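Local coordinates for time interval measuring enzyme TIME (PDB 2E47), which probably destroys superoxide as a copper- and zinc-containing superoxide dismutase, turning it into hydrogen peroxide and oxygen, and is known as a clock protein, at residues T18-T24 and Q36-L42; G45-V51 and L88-F93. All blocks are in the same frame, centred on the assembly; numbering follows the deposited sequence.

Contact 1: residues T18-T24 and Q36-L42; sequences TIRGNIT and QGGITGL. With NAG (2-acetamido-2-deoxy-beta-D-glucopyranose), chain C.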
ATOM      1  N   THR A  18      -3.878   9.637 -17.003  1.00 32.70           N
ATOM      2  CA  THR A  18      -3.042   9.264 -18.158  1.00 32.26           C
ATOM      3  C   THR A  18      -2.167   7.999 -18.029  1.00 30.93           C
ATOM      4  O   THR A  18      -1.816   7.396 -19.037  1.00 30.52           O
ATOM      5  CB  THR A  18      -2.164  10.473 -18.640  1.00 33.10           C
ATOM      6  OG1 THR A  18      -1.392  10.970 -17.539  1.00 36.58           O
ATOM      7  CG2 THR A  18      -3.054  11.656 -19.169  1.00 35.31           C
ATOM      8  N   ILE A  19      -1.830   7.595 -16.809  1.00 28.88           N
ATOM      9  CA  ILE A  19      -0.838   6.557 -16.597  1.00 27.83           C
ATOM     10  C   ILE A  19      -1.419   5.365 -15.889  1.00 27.88           C
ATOM     11  O   ILE A  19      -2.156   5.540 -14.910  1.00 28.00           O
ATOM     12  CB  ILE A  19       0.386   7.136 -15.802  1.00 28.74           C
ATOM     13  CG1 ILE A  19       1.276   7.969 -16.748  1.00 26.26           C
ATOM     14  CG2 ILE A  19       1.177   5.977 -15.127  1.00 26.69           C
ATOM     15  CD1 ILE A  19       2.134   8.870 -16.085  1.00 28.03           C
ATOM     16  N   ARG A  20      -1.130   4.161 -16.397  1.00 27.73           N
ATOM     17  CA  ARG A  20      -1.595   2.936 -15.765  1.00 28.21           C
ATOM     18  C   ARG A  20      -0.527   1.889 -15.774  1.00 26.90           C
ATOM     19  O   ARG A  20       0.112   1.649 -16.809  1.00 26.04           O
ATOM     20  CB  ARG A  20      -2.839   2.316 -16.482  1.00 30.00           C
ATOM     21  CG  ARG A  20      -3.926   3.310 -16.861  1.00 34.61           C
ATOM     22  CD  ARG A  20      -5.030   3.339 -15.845  1.00 45.09           C
ATOM     23  NE  ARG A  20      -6.320   3.405 -16.557  1.00 56.17           N
ATOM     24  CZ  ARG A  20      -7.024   4.527 -16.749  1.00 57.81           C
ATOM     25  NH1 ARG A  20      -8.179   4.477 -17.418  1.00 58.11           N
ATOM     26  NH2 ARG A  20      -6.583   5.692 -16.257  1.00 56.63           N
ATOM     27  N   GLY A  21      -0.397   1.201 -14.646  1.00 24.84           N
ATOM     28  CA  GLY A  21       0.498   0.071 -14.608  1.00 24.44           C
ATOM     29  C   GLY A  21       0.389  -0.773 -13.382  1.00 24.54           C
ATOM     30  O   GLY A  21      -0.238  -0.381 -12.400  1.00 25.02           O
ATOM     31  N   ASN A  22       0.977  -1.962 -13.475  1.00 25.42           N
ATOM     32  CA  ASN A  22       1.161  -2.893 -12.359  1.00 26.08           C
ATOM     33  C   ASN A  22       2.636  -3.183 -12.315  1.00 25.00           C
ATOM     34  O   ASN A  22       3.245  -3.455 -13.366  1.00 24.28           O
ATOM     35  CB  ASN A  22       0.469  -4.243 -12.643  1.00 28.80           C
ATOM     36  CG  ASN A  22      -1.045  -4.078 -12.902  1.00 35.55           C
ATOM     37  OD1 ASN A  22      -1.756  -3.539 -12.029  1.00 35.05           O
ATOM     38  ND2 ASN A  22      -1.512  -4.457 -14.123  1.00 43.65           N
ATOM     39  N   ILE A  23       3.185  -3.153 -11.112  1.00 23.25           N
ATOM     40  CA  ILE A  23       4.579  -3.568 -10.845  1.00 23.61           C
ATOM     41  C   ILE A  23       4.597  -4.580  -9.735  1.00 23.24           C
ATOM     42  O   ILE A  23       4.093  -4.296  -8.659  1.00 20.91           O
ATOM     43  CB  ILE A  23       5.486  -2.342 -10.519  1.00 25.08           C
ATOM     44  CG1 ILE A  23       5.415  -1.343 -11.684  1.00 25.29           C
ATOM     45  CG2 ILE A  23       7.020  -2.772 -10.290  1.00 24.25           C
ATOM     46  CD1 ILE A  23       4.405  -0.328 -11.413  1.00 32.84           C
ATOM     47  N   THR A  24       5.196  -5.745 -10.021  1.00 21.24           N
ATOM     48  CA  THR A  24       5.188  -6.903  -9.193  1.00 21.31           C
ATOM     49  C   THR A  24       6.641  -7.140  -8.667  1.00 20.88           C
ATOM     50  O   THR A  24       7.571  -6.914  -9.408  1.00 18.73           O
ATOM     51  CB  THR A  24       4.678  -8.056 -10.122  1.00 23.66           C
ATOM     52  OG1 THR A  24       3.236  -8.251  -9.967  1.00 30.33           O
ATOM     53  CG2 THR A  24       5.417  -9.253 -10.016  1.00 24.29           C
ATOM     54  N   GLN A  36       8.885  -6.750 -12.175  1.00 23.27           N
ATOM     55  CA  GLN A  36       8.405  -6.775 -13.546  1.00 25.34           C
ATOM     56  C   GLN A  36       7.031  -6.121 -13.725  1.00 25.34           C
ATOM     57  O   GLN A  36       6.258  -6.005 -12.793  1.00 24.99           O
ATOM     58  CB  GLN A  36       8.424  -8.214 -14.122  1.00 27.43           C
ATOM     59  CG  GLN A  36       8.249  -9.329 -13.125  1.00 28.76           C
ATOM     60  CD  GLN A  36       8.209 -10.752 -13.712  1.00 33.22           C
ATOM     61  OE1 GLN A  36       8.392 -11.026 -14.954  1.00 35.81           O
ATOM     62  NE2 GLN A  36       8.004 -11.687 -12.803  1.00 37.96           N
ATOM     63  N   GLY A  37       6.695  -5.723 -14.935  1.00 23.95           N
ATOM     64  CA  GLY A  37       5.350  -5.250 -15.173  1.00 22.21           C
ATOM     65  C   GLY A  37       5.388  -4.360 -16.368  1.00 22.10           C
ATOM     66  O   GLY A  37       6.342  -4.421 -17.178  1.00 20.82           O
ATOM     67  N   GLY A  38       4.380  -3.499 -16.463  1.00 23.22           N
ATOM     68  CA  GLY A  38       4.153  -2.746 -17.684  1.00 22.79           C
ATOM     69  C   GLY A  38       3.499  -1.499 -17.217  1.00 23.79           C
ATOM     70  O   GLY A  38       2.732  -1.555 -16.268  1.00 25.03           O
ATOM     71  N   ILE A  39       3.806  -0.369 -17.855  1.00 22.88           N
ATOM     72  CA  ILE A  39       3.155   0.914 -17.540  1.00 22.34           C
ATOM     73  C   ILE A  39       2.844   1.487 -18.898  1.00 22.68           C
ATOM     74  O   ILE A  39       3.623   1.301 -19.804  1.00 23.62           O
ATOM     75  CB  ILE A  39       4.088   1.851 -16.765  1.00 21.67           C
ATOM     76  CG1 ILE A  39       4.568   1.188 -15.459  1.00 21.79           C
ATOM     77  CG2 ILE A  39       3.429   3.200 -16.429  1.00 20.20           C
ATOM     78  CD1 ILE A  39       5.712   2.050 -14.883  1.00 25.98           C
ATOM     79  N   THR A  40       1.689   2.108 -19.064  1.00 23.07           N
ATOM     80  CA  THR A  40       1.421   2.896 -20.259  1.00 25.59           C
ATOM     81  C   THR A  40       1.099   4.345 -19.899  1.00 23.55           C
ATOM     82  O   THR A  40       0.614   4.661 -18.806  1.00 23.40           O
ATOM     83  CB  THR A  40       0.225   2.305 -21.057  1.00 27.88           C
ATOM     84  OG1 THR A  40      -0.921   2.323 -20.192  1.00 33.48           O
ATOM     85  CG2 THR A  40       0.527   0.882 -21.381  1.00 29.85           C
ATOM     86  N   GLY A  41       1.396   5.246 -20.811  1.00 23.27           N
ATOM     87  CA  GLY A  41       0.979   6.624 -20.639  1.00 22.27           C
ATOM     88  C   GLY A  41       2.045   7.680 -20.797  1.00 22.38           C
ATOM     89  O   GLY A  41       1.738   8.845 -20.660  1.00 22.56           O
ATOM     90  N   LEU A  42       3.307   7.317 -21.045  1.00 21.16           N
ATOM     91  CA  LEU A  42       4.285   8.368 -21.313  1.00 22.44           C
ATOM     92  C   LEU A  42       4.940   8.180 -22.657  1.00 22.18           C
ATOM     93  O   LEU A  42       5.073   7.066 -23.131  1.00 23.92           O
ATOM     94  CB  LEU A  42       5.376   8.426 -20.271  1.00 22.00           C
ATOM     95  CG  LEU A  42       4.942   8.805 -18.873  1.00 22.79           C
ATOM     96  CD1 LEU A  42       6.074   8.336 -17.927  1.00 17.83           C
ATOM     97  CD2 LEU A  42       4.604  10.239 -18.789  1.00 19.63           C
TER
HETATM   98  C1  NAG C   1      -2.629  -5.398 -14.126  1.00 59.31           C
HETATM   99  C2  NAG C   1      -3.094  -6.786 -13.638  1.00 67.55           C
HETATM  100  C3  NAG C   1      -4.336  -7.324 -14.380  1.00 70.91           C
HETATM  101  C4  NAG C   1      -5.299  -6.318 -15.020  1.00 74.69           C
HETATM  102  C5  NAG C   1      -4.762  -4.887 -15.105  1.00 72.96           C
HETATM  103  C6  NAG C   1      -5.890  -3.861 -14.944  1.00 74.31           C
HETATM  104  C7  NAG C   1      -1.411  -8.368 -12.594  1.00 69.84           C
HETATM  105  C8  NAG C   1      -1.097  -7.475 -11.449  1.00 69.46           C
HETATM  106  N2  NAG C   1      -2.030  -7.822 -13.669  1.00 69.26           N
HETATM  107  O3  NAG C   1      -5.060  -8.200 -13.539  1.00 69.01           O
HETATM  108  O4  NAG C   1      -5.388  -6.752 -16.359  1.00 84.03           O
HETATM  109  O5  NAG C   1      -3.784  -4.610 -14.112  1.00 66.64           O
HETATM  110  O6  NAG C   1      -6.927  -4.017 -15.896  1.00 75.88           O
HETATM  111  O7  NAG C   1      -1.076  -9.548 -12.477  1.00 70.39           O

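Contact 2: residues G45-V51 and L88-F93; sequences GEYGFHV and LGNVVF. With CU (copper (II) ion), chain E.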
ATOM      1  N   GLY A  45      11.034   7.352 -24.176  1.00 22.92           N
ATOM      2  CA  GLY A  45      12.033   8.048 -23.370  1.00 19.91           C
ATOM      3  C   GLY A  45      12.335   7.267 -22.110  1.00 21.54           C
ATOM      4  O   GLY A  45      12.000   6.115 -22.021  1.00 21.02           O
ATOM      5  N   GLU A  46      13.031   7.879 -21.154  1.00 22.73           N
ATOM      6  CA  GLU A  46      13.388   7.221 -19.886  1.00 24.83           C
ATOM      7  C   GLU A  46      12.994   8.100 -18.728  1.00 22.59           C
ATOM      8  O   GLU A  46      13.050   9.338 -18.828  1.00 22.01           O
ATOM      9  CB  GLU A  46      14.894   6.868 -19.809  1.00 24.76           C
ATOM     10  CG  GLU A  46      15.876   7.975 -19.816  1.00 30.66           C
ATOM     11  CD  GLU A  46      17.386   7.494 -19.717  1.00 31.73           C
ATOM     12  OE1 GLU A  46      18.300   8.382 -19.618  1.00 41.24           O
ATOM     13  OE2 GLU A  46      17.635   6.263 -19.698  1.00 35.56           O
ATOM     14  N   TYR A  47      12.596   7.471 -17.618  1.00 21.49           N
ATOM     15  CA  TYR A  47      11.955   8.222 -16.531  1.00 20.04           C
ATOM     16  C   TYR A  47      12.361   7.584 -15.224  1.00 19.73           C
ATOM     17  O   TYR A  47      12.315   6.337 -15.109  1.00 20.74           O
ATOM     18  CB  TYR A  47      10.435   8.133 -16.686  1.00 20.68           C
ATOM     19  CG  TYR A  47       9.937   8.694 -18.049  1.00 20.16           C
ATOM     20  CD1 TYR A  47       9.843   7.862 -19.174  1.00 21.28           C
ATOM     21  CD2 TYR A  47       9.576   9.994 -18.183  1.00 18.36           C
ATOM     22  CE1 TYR A  47       9.415   8.310 -20.425  1.00 17.41           C
ATOM     23  CE2 TYR A  47       9.118  10.465 -19.450  1.00 22.24           C
ATOM     24  CZ  TYR A  47       9.059   9.608 -20.546  1.00 21.88           C
ATOM     25  OH  TYR A  47       8.612  10.064 -21.779  1.00 25.13           O
ATOM     26  N   GLY A  48      12.712   8.423 -14.246  1.00 17.77           N
ATOM     27  CA  GLY A  48      13.090   7.962 -12.916  1.00 17.85           C
ATOM     28  C   GLY A  48      12.040   7.105 -12.298  1.00 18.08           C
ATOM     29  O   GLY A  48      10.845   7.404 -12.388  1.00 19.03           O
ATOM     30  N   PHE A  49      12.459   6.001 -11.691  1.00 19.82           N
ATOM     31  CA  PHE A  49      11.509   5.135 -11.037  1.00 20.11           C
ATOM     32  C   PHE A  49      12.148   4.674  -9.735  1.00 19.30           C
ATOM     33  O   PHE A  49      13.184   4.054  -9.761  1.00 19.24           O
ATOM     34  CB  PHE A  49      11.314   3.960 -11.945  1.00 22.53           C
ATOM     35  CG  PHE A  49      10.227   3.041 -11.516  1.00 26.01           C
ATOM     36  CD1 PHE A  49      10.509   1.723 -11.221  1.00 31.23           C
ATOM     37  CD2 PHE A  49       8.944   3.472 -11.490  1.00 28.43           C
ATOM     38  CE1 PHE A  49       9.502   0.875 -10.847  1.00 34.00           C
ATOM     39  CE2 PHE A  49       7.937   2.655 -11.127  1.00 32.98           C
ATOM     40  CZ  PHE A  49       8.220   1.345 -10.784  1.00 32.62           C
ATOM     41  N   HIS A  50      11.572   5.020  -8.582  1.00 18.43           N
ATOM     42  CA  HIS A  50      12.245   4.741  -7.300  1.00 18.65           C
ATOM     43  C   HIS A  50      11.279   4.240  -6.240  1.00 18.90           C
ATOM     44  O   HIS A  50      10.114   4.544  -6.344  1.00 19.38           O
ATOM     45  CB  HIS A  50      12.867   6.007  -6.741  1.00 18.19           C
ATOM     46  CG  HIS A  50      13.508   6.880  -7.776  1.00 20.25           C
ATOM     47  ND1 HIS A  50      13.186   8.217  -7.912  1.00 22.26           N
ATOM     48  CD2 HIS A  50      14.462   6.607  -8.715  1.00 20.30           C
ATOM     49  CE1 HIS A  50      13.912   8.725  -8.896  1.00 24.07           C
ATOM     50  NE2 HIS A  50      14.703   7.778  -9.395  1.00 19.08           N
ATOM     51  N   VAL A  51      11.779   3.576  -5.190  1.00 18.02           N
ATOM     52  CA  VAL A  51      10.997   3.290  -3.990  1.00 16.77           C
ATOM     53  C   VAL A  51      11.240   4.448  -3.045  1.00 19.88           C
ATOM     54  O   VAL A  51      12.437   4.740  -2.640  1.00 19.70           O
ATOM     55  CB  VAL A  51      11.439   1.977  -3.346  1.00 17.05           C
ATOM     56  CG1 VAL A  51      10.671   1.707  -2.041  1.00 15.05           C
ATOM     57  CG2 VAL A  51      11.246   0.774  -4.370  1.00 13.32           C
ATOM     58  N   LEU A  88      15.943   2.351  -8.218  1.00 23.25           N
ATOM     59  CA  LEU A  88      15.787   1.245  -9.199  1.00 24.07           C
ATOM     60  C   LEU A  88      16.215   1.708 -10.553  1.00 25.09           C
ATOM     61  O   LEU A  88      16.280   0.892 -11.456  1.00 28.70           O
ATOM     62  CB  LEU A  88      14.346   0.707  -9.296  1.00 22.64           C
ATOM     63  CG  LEU A  88      13.775   0.155  -7.976  1.00 26.35           C
ATOM     64  CD1 LEU A  88      12.231   0.076  -8.000  1.00 28.77           C
ATOM     65  CD2 LEU A  88      14.385  -1.203  -7.607  1.00 29.72           C
ATOM     66  N   GLY A  89      16.472   2.997 -10.748  1.00 23.41           N
ATOM     67  CA  GLY A  89      16.921   3.434 -12.059  1.00 22.06           C
ATOM     68  C   GLY A  89      15.848   4.178 -12.870  1.00 22.00           C
ATOM     69  O   GLY A  89      15.098   4.953 -12.289  1.00 22.42           O
ATOM     70  N   ASN A  90      15.848   3.997 -14.184  1.00 19.19           N
ATOM     71  CA  ASN A  90      14.880   4.620 -15.092  1.00 21.05           C
ATOM     72  C   ASN A  90      14.125   3.515 -15.739  1.00 22.06           C
ATOM     73  O   ASN A  90      14.714   2.434 -15.948  1.00 23.61           O
ATOM     74  CB  ASN A  90      15.621   5.367 -16.232  1.00 18.84           C
ATOM     75  CG  ASN A  90      16.286   6.667 -15.756  1.00 18.66           C
ATOM     76  OD1 ASN A  90      17.499   6.865 -15.903  1.00 22.11           O
ATOM     77  ND2 ASN A  90      15.500   7.556 -15.240  1.00 10.15           N
ATOM     78  N   VAL A  91      12.863   3.760 -16.103  1.00 22.34           N
ATOM     79  CA  VAL A  91      12.118   2.823 -16.942  1.00 22.46           C
ATOM     80  C   VAL A  91      11.990   3.420 -18.332  1.00 21.89           C
ATOM     81  O   VAL A  91      11.872   4.617 -18.469  1.00 21.02           O
ATOM     82  CB  VAL A  91      10.690   2.455 -16.384  1.00 21.98           C
ATOM     83  CG1 VAL A  91      10.833   1.777 -15.061  1.00 26.61           C
ATOM     84  CG2 VAL A  91       9.835   3.641 -16.186  1.00 21.85           C
ATOM     85  N   VAL A  92      11.997   2.568 -19.356  1.00 21.67           N
ATOM     86  CA  VAL A  92      11.962   3.039 -20.724  1.00 21.36           C
ATOM     87  C   VAL A  92      10.619   2.833 -21.393  1.00 22.72           C
ATOM     88  O   VAL A  92      10.087   1.729 -21.331  1.00 24.23           O
ATOM     89  CB  VAL A  92      13.000   2.282 -21.532  1.00 22.66           C
ATOM     90  CG1 VAL A  92      12.889   2.709 -23.013  1.00 21.91           C
ATOM     91  CG2 VAL A  92      14.457   2.503 -20.883  1.00 20.48           C
ATOM     92  N   PHE A  93      10.072   3.888 -22.003  1.00 21.83           N
ATOM     93  CA  PHE A  93       8.826   3.805 -22.771  1.00 22.48           C
ATOM     94  C   PHE A  93       9.115   3.677 -24.261  1.00 24.55           C
ATOM     95  O   PHE A  93      10.085   4.251 -24.747  1.00 23.72           O
ATOM     96  CB  PHE A  93       7.936   5.031 -22.507  1.00 20.66           C
ATOM     97  CG  PHE A  93       7.264   4.964 -21.191  1.00 21.46           C
ATOM     98  CD1 PHE A  93       5.934   4.592 -21.102  1.00 21.16           C
ATOM     99  CD2 PHE A  93       8.000   5.202 -20.003  1.00 19.24           C
ATOM    100  CE1 PHE A  93       5.331   4.469 -19.892  1.00 20.19           C
ATOM    101  CE2 PHE A  93       7.383   5.139 -18.770  1.00 20.90           C
ATOM    102  CZ  PHE A  93       6.034   4.772 -18.714  1.00 20.49           C
TER
HETATM  103 CU    CU E 171      12.260   9.533  -6.661  1.00 52.69          CU

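Contact 1: residues T18-T24 and Q36-L42
Ile19 meets four residues of 36-42, Ile39 to Leu42, along its branches. Its CB is 3.9 Å from Thr40 O, and CG1 is about equally far from Thr40 O and Gly41 O. With CG1 beside the backbone N (chi1 -77°), CG2 is anti to that N and reaches Ile39 CG2 at 3.8 Å, while CD1 goes on to Leu42 CD2 at 3.9 Å. The side chain also packs on Val148 and Ala149 of strand 147-155. With an alanine here, both branches are gone, and a gap is likely to open beside Ile39 and Leu42. Beside this apolar face the backbones pair antiparallel. Arg20 N bonds Thr40 O at 3.0 Å, and Thr40 N returns to Arg20 O at 2.8 Å; the exchange between Asn22 and Gly38 is longer, its Asn22 N to Gly38 O half weak. Glycine suits Gly37 and Gly41, since their backbone angles would jam a CB against the preceding carbonyl. On the other face, with Arg20 and Thr40, Asn22 carries an N-linked sugar: its ND2 is covalently joined to C1 of the N-acetylglucosamine at 1.5 Å. Strands 20-27 and 33-40 thus form a beta hairpin of the Cu,Zn superoxide dismutase barrel, apolar inside and glycosylated outside.

Contact 2: residues G45-V51 and L88-F93
In the Greek-key beta barrel of Cu,Zn superoxide dismutases, 45-51 and 88-93 pair antiparallel, and the first strand brings His50 to the copper site. Phe93 N bonds Gly45 O at 2.9 Å, and Val91 N bonds Tyr47 O at 2.8 Å. Beyond these, Phe49 N donates to Gly89 O at 2.9 Å, so the pairing runs on almost to the metal ligand. Side chains alternate about this ladder. Inward, the Tyr47 and Phe93 rings stand nearly perpendicular, planes at 89°, with Tyr47 CD1 at 3.3 Å from Phe93 CD2; the tyrosine hydroxyl bonds to Pro43 O. A chi1 of -172° carries the Phe49 ring away from its own N and obliquely across Val91, whose CG1 is 3.8 Å from Phe49 CG. Leu88 CD1 fits between the Phe49 ring and Val51 CG2, obliquely to both. On the opposite face Glu46 crosses Asn90, its carboxylate stacked over the amide with planes 27° apart. The His50 CB points away from 88-93, yet ring atom CD2 is 4.0 Å from Gly89 O. The ring joins His52, His67 and His124 at the copper; NE2 is hydrogen-bonded to Asp128, a second-shell partner that would fix its rotation. His50 ND1 binds the copper ion at 2.0 Å.

The two contacts illustrate how one barrel can serve different ends. Contact 1 is partly buried and pairs neighbours in sequence, a hairpin whose outer face bears a sugar on Asn22, a residue that also packs on Ser58 of the second subunit; contact 2 is largely buried and joins strands 37 residues apart at their closest ends. Both use the antiparallel backbone ladder, but their inward chemistry differs: aliphatic branches in contact 1, aromatic rings among aliphatic side chains in contact 2, with the copper ligand His50 on the side away from that interior. They meet inside the barrel, where the Phe93 ring packs on the backbone of Leu42 and Ile39, and Phe49 CZ lies 4.0 Å from Ile23 CG1.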